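Local coordinates for protein techylectin-5A (PDB 1JC9) that agglutinates erythrocytes and bacteria in horseshoe crab innate immunity by recognising acetyl groups on their surfaces, at residues A[45-50]-A[135-140]; A[79-84]-A[256-261]. All coordinates share one frame; numbering follows the deposited sequence.

Interaction 1 of 2, residues A[45-50]-A[135-140]; sequences DPTDCA and NQRNYM
Asp48 OD2 meets two groups of segment 135-140: a salt bridge to Arg137 NH2 at 2.6 Å, and a hydrogen bond of 2.5 Å from Tyr139 OH. The phenol arrives on the anti lone pair of OD2, away from OD1, and the carboxylate stands nearly upright to the ring, 81° between planes. Arg137 does not meet the acid flat against flat; OD2 lies over one face of the guanidinium, and Tyr139 OH sits over the centre of the same face. At the edge of the same group, NH1 donates to Thr47 OG1 at 3.1 Å, with a weak second bond from NH2; Thr47 OG1 has its stronger partner in Asp51 OD2. Gln136 completes the cluster: its extended chain brings NE2 to Thr47 O at 3.0 Å, almost straight along the N-H but well above the carbonyl plane, while the other N-H of NE2 points to Tyr139 OH at 2.9 Å. Both acceptors lie in the amide plane, and Lys68 N binds Gln136 OE1, so the amide is fixed in rotation. Asp48 is the N-cap of helix 49-54 in this fibrinogen C-terminal domain: a chi1 of 61° sets its carboxylate between backbone N and carbonyl carbon, where OD1 takes a weak bond from Ala50 N and a hydrogen bond from Asp51 N. The cap thereby ties the first helix to the turn between helix 127-136 and strand 139-146. Alongside these bonds, Gln136 NE2 lies 3.7 Å from Thr47 CB, and Pro261 of strand 250-261 packs against Asp48, Ala50 and Arg137.

Interaction 2 of 2, residues A[79-84]-A[256-261]; sequences YCDMET and EMKIRP
The carboxylate of Asp81 meets the ammonium of Lys258 through OD2, whose anti lone pair takes NZ at 2.8 Å, while the syn lone pair of that oxygen takes Thr84 OG1. On the other oxygen, OD1, Glu83 N arrives end-on, and Thr84 N comes on the syn side, 31° out of the carboxylate plane. These backbone bonds make an Asx turn and Asx motif at the end of strand 76-81, in the antiparallel sheet of the fibrinogen C-terminal domain; strand 89-95 runs between it and strand 250-261, which carries Lys258. With all four bonds in place the acid is held against rotation, and its charge is probably well stabilised. The second flat group of the network, the carboxylate of Glu256, offers OE1 head-on to Lys258 NZ at 2.6 Å, while its OE2 pairs with Arg94. Asp144 is a further salt-bridge partner of Lys258 NZ, so one buried ammonium is shared by three carboxylates and probably offsets the repulsion between Asp81 and Glu256. A bend at chi3 (71°) turns the end of the lysine chain, which also touches Trp89 of the intervening strand. Farther along, the guanidinium of Arg260 sits obliquely to Thr84 O at a loose 4.1 Å from NH1; its firm partners are Gly87 O and Asp85. The shortest of the four bonds to Asp81 is the one Thr84 OG1 donates to OD2, at 2.6 Å.

How the interactions relate
The centres of interactions 1 and 2 lie about 11 Å apart, on the same side of the chain's centre. Their segments alternate along the sequence, in the order 45-50, 79-84, 135-140, 256-261, so each contact spans a segment of the other. They touch directly: the disulfide Cys49-Cys80 ties the start of helix 49-54 to strand 76-81, strands 139-146 and 250-261 are antiparallel neighbours in the sheet, with a probable hydrogen bond from Met140 N to Arg260 O, and Arg137 and Tyr139 pack on Pro261 and Arg260. Interaction 1 joins helix 49-54 to the turn before strand 139-146, interaction 2 the end of strand 76-81 to strand 250-261; both lie away from the calcium and acetyl-sugar sites.

Interaction 1 of 2, residues A[45-50]-A[135-140]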
loop_
_atom_site.group_PDB
_atom_site.type_symbol
_atom_site.label_atom_id
_atom_site.label_comp_id
_atom_site.label_asym_id
_atom_site.label_seq_id
_atom_site.Cartn_x
_atom_site.Cartn_y
_atom_site.Cartn_z
ATOM N N ASP A 45 -0.046 -24.646 1.888
ATOM C CA ASP A 45 1.233 -24.724 2.577
ATOM C C ASP A 45 1.956 -23.367 2.567
ATOM O O ASP A 45 2.354 -22.872 3.620
ATOM C CB ASP A 45 2.098 -25.815 1.936
ATOM C CG ASP A 45 3.456 -25.950 2.594
ATOM O OD1 ASP A 45 4.335 -25.102 2.323
ATOM O OD2 ASP A 45 3.640 -26.901 3.386
ATOM N N PRO A 46 2.134 -22.748 1.385
ATOM C CA PRO A 46 2.818 -21.445 1.351
ATOM C C PRO A 46 1.965 -20.333 1.971
ATOM O O PRO A 46 0.804 -20.156 1.598
ATOM C CB PRO A 46 3.079 -21.233 -0.138
ATOM C CG PRO A 46 1.918 -21.953 -0.787
ATOM C CD PRO A 46 1.817 -23.219 0.024
ATOM N N THR A 47 2.547 -19.588 2.914
ATOM C CA THR A 47 1.838 -18.515 3.613
ATOM C C THR A 47 1.947 -17.133 2.968
ATOM O O THR A 47 1.214 -16.208 3.344
ATOM C CB THR A 47 2.324 -18.400 5.077
ATOM O OG1 THR A 47 3.695 -17.973 5.103
ATOM C CG2 THR A 47 2.201 -19.750 5.782
ATOM N N ASP A 48 2.866 -16.990 2.018
ATOM C CA ASP A 48 3.064 -15.725 1.313
ATOM C C ASP A 48 3.968 -15.951 0.106
ATOM O O ASP A 48 4.334 -17.081 -0.197
ATOM C CB ASP A 48 3.684 -14.666 2.240
ATOM C CG ASP A 48 5.049 -15.076 2.771
ATOM O OD1 ASP A 48 5.752 -15.841 2.078
ATOM O OD2 ASP A 48 5.426 -14.621 3.876
ATOM N N CYS A 49 4.339 -14.876 -0.581
ATOM C CA CYS A 49 5.194 -15.004 -1.752
ATOM C C CYS A 49 6.637 -15.434 -1.465
ATOM O O CYS A 49 7.298 -15.983 -2.344
ATOM C CB CYS A 49 5.196 -13.700 -2.533
ATOM S SG CYS A 49 3.584 -13.275 -3.256
ATOM N N ALA A 50 7.136 -15.174 -0.259
ATOM C CA ALA A 50 8.497 -15.591 0.078
ATOM C C ALA A 50 8.521 -17.119 0.099
ATOM O O ALA A 50 9.474 -17.739 -0.379
ATOM C CB ALA A 50 8.903 -15.037 1.446
ATOM N N ASN A 135 0.526 -9.812 10.449
ATOM C CA ASN A 135 0.567 -10.311 11.816
ATOM C C ASN A 135 1.026 -11.765 11.941
ATOM O O ASN A 135 1.310 -12.215 13.049
ATOM C CB ASN A 135 -0.804 -10.136 12.483
ATOM C CG ASN A 135 -1.082 -8.691 12.886
ATOM O OD1 ASN A 135 -1.038 -8.345 14.065
ATOM N ND2 ASN A 135 -1.359 -7.841 11.902
ATOM N N GLN A 136 1.116 -12.501 10.831
ATOM C CA GLN A 136 1.544 -13.904 10.916
ATOM C C GLN A 136 3.034 -14.010 11.211
ATOM O O GLN A 136 3.523 -15.050 11.657
ATOM C CB GLN A 136 1.165 -14.689 9.647
ATOM C CG GLN A 136 1.799 -14.244 8.349
ATOM C CD GLN A 136 1.226 -15.007 7.162
ATOM O OE1 GLN A 136 0.269 -15.768 7.310
ATOM N NE2 GLN A 136 1.801 -14.803 5.983
ATOM N N ARG A 137 3.752 -12.924 10.951
ATOM C CA ARG A 137 5.173 -12.832 11.263
ATOM C C ARG A 137 5.681 -11.430 10.989
ATOM O O ARG A 137 4.895 -10.550 10.640
ATOM C CB ARG A 137 6.007 -13.889 10.530
ATOM C CG ARG A 137 5.981 -13.924 9.019
ATOM C CD ARG A 137 7.093 -14.883 8.628
ATOM N NE ARG A 137 7.175 -15.223 7.215
ATOM C CZ ARG A 137 6.435 -16.153 6.620
ATOM N NH1 ARG A 137 5.533 -16.839 7.316
ATOM N NH2 ARG A 137 6.634 -16.426 5.333
ATOM N N ASN A 138 6.979 -11.208 11.162
ATOM C CA ASN A 138 7.529 -9.869 10.971
ATOM C C ASN A 138 7.892 -9.532 9.528
ATOM O O ASN A 138 8.719 -10.194 8.905
ATOM C CB ASN A 138 8.736 -9.676 11.893
ATOM C CG ASN A 138 9.142 -8.222 12.022
ATOM O OD1 ASN A 138 8.299 -7.327 12.005
ATOM N ND2 ASN A 138 10.437 -7.981 12.171
ATOM N N TYR A 139 7.263 -8.483 9.008
ATOM C CA TYR A 139 7.487 -8.044 7.636
ATOM C C TYR A 139 8.034 -6.635 7.514
ATOM O O TYR A 139 7.900 -5.814 8.421
ATOM C CB TYR A 139 6.178 -8.068 6.834
ATOM C CG TYR A 139 5.632 -9.432 6.514
ATOM C CD1 TYR A 139 4.862 -10.136 7.436
ATOM C CD2 TYR A 139 5.893 -10.024 5.282
ATOM C CE1 TYR A 139 4.363 -11.404 7.134
ATOM C CE2 TYR A 139 5.408 -11.284 4.972
ATOM C CZ TYR A 139 4.646 -11.969 5.898
ATOM O OH TYR A 139 4.181 -13.219 5.579
ATOM N N MET A 140 8.655 -6.368 6.371
ATOM C CA MET A 140 9.141 -5.035 6.060
ATOM C C MET A 140 8.312 -4.665 4.836
ATOM O O MET A 140 7.884 -5.548 4.086
ATOM C CB MET A 140 10.636 -5.031 5.716
ATOM C CG MET A 140 11.039 -5.870 4.516
ATOM S SD MET A 140 12.778 -5.587 4.067
ATOM C CE MET A 140 13.592 -5.949 5.613
#

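Interaction 2 of 2, residues A[79-84]-A[256-261]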
loop_
_atom_site.group_PDB
_atom_site.type_symbol
_atom_site.label_atom_id
_atom_site.label_comp_id
_atom_site.label_asym_id
_atom_site.label_seq_id
_atom_site.Cartn_x
_atom_site.Cartn_y
_atom_site.Cartn_z
ATOM N N TYR A 79 -0.497 -11.189 -5.852
ATOM C CA TYR A 79 0.479 -11.004 -6.904
ATOM C C TYR A 79 1.854 -11.031 -6.267
ATOM O O TYR A 79 2.126 -10.307 -5.307
ATOM C CB TYR A 79 0.276 -9.679 -7.635
ATOM C CG TYR A 79 1.166 -9.567 -8.845
ATOM C CD1 TYR A 79 2.507 -9.199 -8.722
ATOM C CD2 TYR A 79 0.681 -9.883 -10.113
ATOM C CE1 TYR A 79 3.344 -9.149 -9.836
ATOM C CE2 TYR A 79 1.506 -9.836 -11.229
ATOM C CZ TYR A 79 2.833 -9.469 -11.085
ATOM O OH TYR A 79 3.643 -9.432 -12.194
ATOM N N CYS A 80 2.715 -11.887 -6.799
ATOM C CA CYS A 80 4.067 -12.018 -6.290
ATOM C C CYS A 80 5.080 -11.366 -7.227
ATOM O O CYS A 80 5.134 -11.683 -8.412
ATOM C CB CYS A 80 4.439 -13.493 -6.138
ATOM S SG CYS A 80 3.493 -14.439 -4.907
ATOM N N ASP A 81 5.864 -10.441 -6.690
ATOM C CA ASP A 81 6.913 -9.786 -7.458
ATOM C C ASP A 81 8.150 -10.626 -7.145
ATOM O O ASP A 81 8.678 -10.567 -6.033
ATOM C CB ASP A 81 7.117 -8.351 -6.970
ATOM C CG ASP A 81 8.350 -7.693 -7.571
ATOM O OD1 ASP A 81 9.135 -8.381 -8.264
ATOM O OD2 ASP A 81 8.538 -6.482 -7.334
ATOM N N MET A 82 8.594 -11.423 -8.113
ATOM C CA MET A 82 9.754 -12.285 -7.910
ATOM C C MET A 82 11.030 -11.719 -8.523
ATOM O O MET A 82 12.049 -12.406 -8.585
ATOM C CB MET A 82 9.486 -13.673 -8.503
ATOM C CG MET A 82 8.239 -14.342 -7.945
ATOM S SD MET A 82 8.311 -14.453 -6.153
ATOM C CE MET A 82 7.687 -16.122 -5.898
ATOM N N GLU A 83 10.984 -10.465 -8.956
ATOM C CA GLU A 83 12.145 -9.858 -9.592
ATOM C C GLU A 83 12.900 -8.826 -8.760
ATOM O O GLU A 83 14.126 -8.848 -8.701
ATOM C CB GLU A 83 11.717 -9.242 -10.924
ATOM C CG GLU A 83 11.338 -10.285 -11.967
ATOM C CD GLU A 83 10.455 -9.723 -13.062
ATOM O OE1 GLU A 83 10.814 -8.673 -13.637
ATOM O OE2 GLU A 83 9.400 -10.335 -13.349
ATOM N N THR A 84 12.175 -7.930 -8.109
ATOM C CA THR A 84 12.809 -6.889 -7.313
ATOM C C THR A 84 13.681 -7.402 -6.170
ATOM O O THR A 84 13.219 -8.141 -5.302
ATOM C CB THR A 84 11.756 -5.938 -6.726
ATOM O OG1 THR A 84 10.926 -5.442 -7.785
ATOM C CG2 THR A 84 12.425 -4.775 -6.028
ATOM N N GLU A 256 3.813 0.952 -6.212
ATOM C CA GLU A 256 3.485 -0.365 -5.680
ATOM C C GLU A 256 3.938 -0.449 -4.236
ATOM O O GLU A 256 4.982 0.092 -3.873
ATOM C CB GLU A 256 4.189 -1.491 -6.446
ATOM C CG GLU A 256 3.797 -1.676 -7.898
ATOM C CD GLU A 256 4.416 -2.932 -8.489
ATOM O OE1 GLU A 256 5.483 -3.357 -7.997
ATOM O OE2 GLU A 256 3.845 -3.491 -9.447
ATOM N N MET A 257 3.139 -1.125 -3.419
ATOM C CA MET A 257 3.454 -1.349 -2.017
ATOM C C MET A 257 3.532 -2.870 -1.920
ATOM O O MET A 257 2.631 -3.570 -2.382
ATOM C CB MET A 257 2.343 -0.789 -1.126
ATOM C CG MET A 257 2.251 0.737 -1.176
ATOM S SD MET A 257 0.740 1.401 -0.447
ATOM C CE MET A 257 0.956 0.918 1.270
ATOM N N LYS A 258 4.616 -3.383 -1.348
ATOM C CA LYS A 258 4.802 -4.825 -1.246
ATOM C C LYS A 258 5.541 -5.202 0.030
ATOM O O LYS A 258 6.371 -4.434 0.528
ATOM C CB LYS A 258 5.579 -5.315 -2.471
ATOM C CG LYS A 258 6.932 -4.621 -2.640
ATOM C CD LYS A 258 7.542 -4.833 -4.024
ATOM C CE LYS A 258 6.784 -4.055 -5.082
ATOM N NZ LYS A 258 7.454 -4.118 -6.409
ATOM N N ILE A 259 5.248 -6.394 0.551
ATOM C CA ILE A 259 5.880 -6.852 1.780
ATOM C C ILE A 259 6.674 -8.148 1.624
ATOM O O ILE A 259 6.407 -8.954 0.733
ATOM C CB ILE A 259 4.820 -6.991 2.918
ATOM C CG1 ILE A 259 3.659 -7.892 2.492
ATOM C CG2 ILE A 259 4.231 -5.624 3.235
ATOM C CD1 ILE A 259 3.985 -9.345 2.433
ATOM N N ARG A 260 7.671 -8.325 2.487
ATOM C CA ARG A 260 8.530 -9.513 2.482
ATOM C C ARG A 260 9.029 -9.706 3.908
ATOM O O ARG A 260 9.304 -8.733 4.606
ATOM C CB ARG A 260 9.725 -9.309 1.543
ATOM C CG ARG A 260 10.613 -10.535 1.377
ATOM C CD ARG A 260 11.610 -10.364 0.235
ATOM N NE ARG A 260 12.722 -9.479 0.569
ATOM C CZ ARG A 260 13.696 -9.162 -0.282
ATOM N NH1 ARG A 260 13.688 -9.656 -1.515
ATOM N NH2 ARG A 260 14.682 -8.360 0.099
ATOM N N PRO A 261 9.153 -10.962 4.363
ATOM C CA PRO A 261 9.627 -11.194 5.730
ATOM C C PRO A 261 10.997 -10.572 5.986
ATOM O O PRO A 261 11.865 -10.582 5.114
ATOM C CB PRO A 261 9.659 -12.720 5.836
ATOM C CG PRO A 261 8.599 -13.152 4.875
ATOM C CD PRO A 261 8.843 -12.236 3.693
#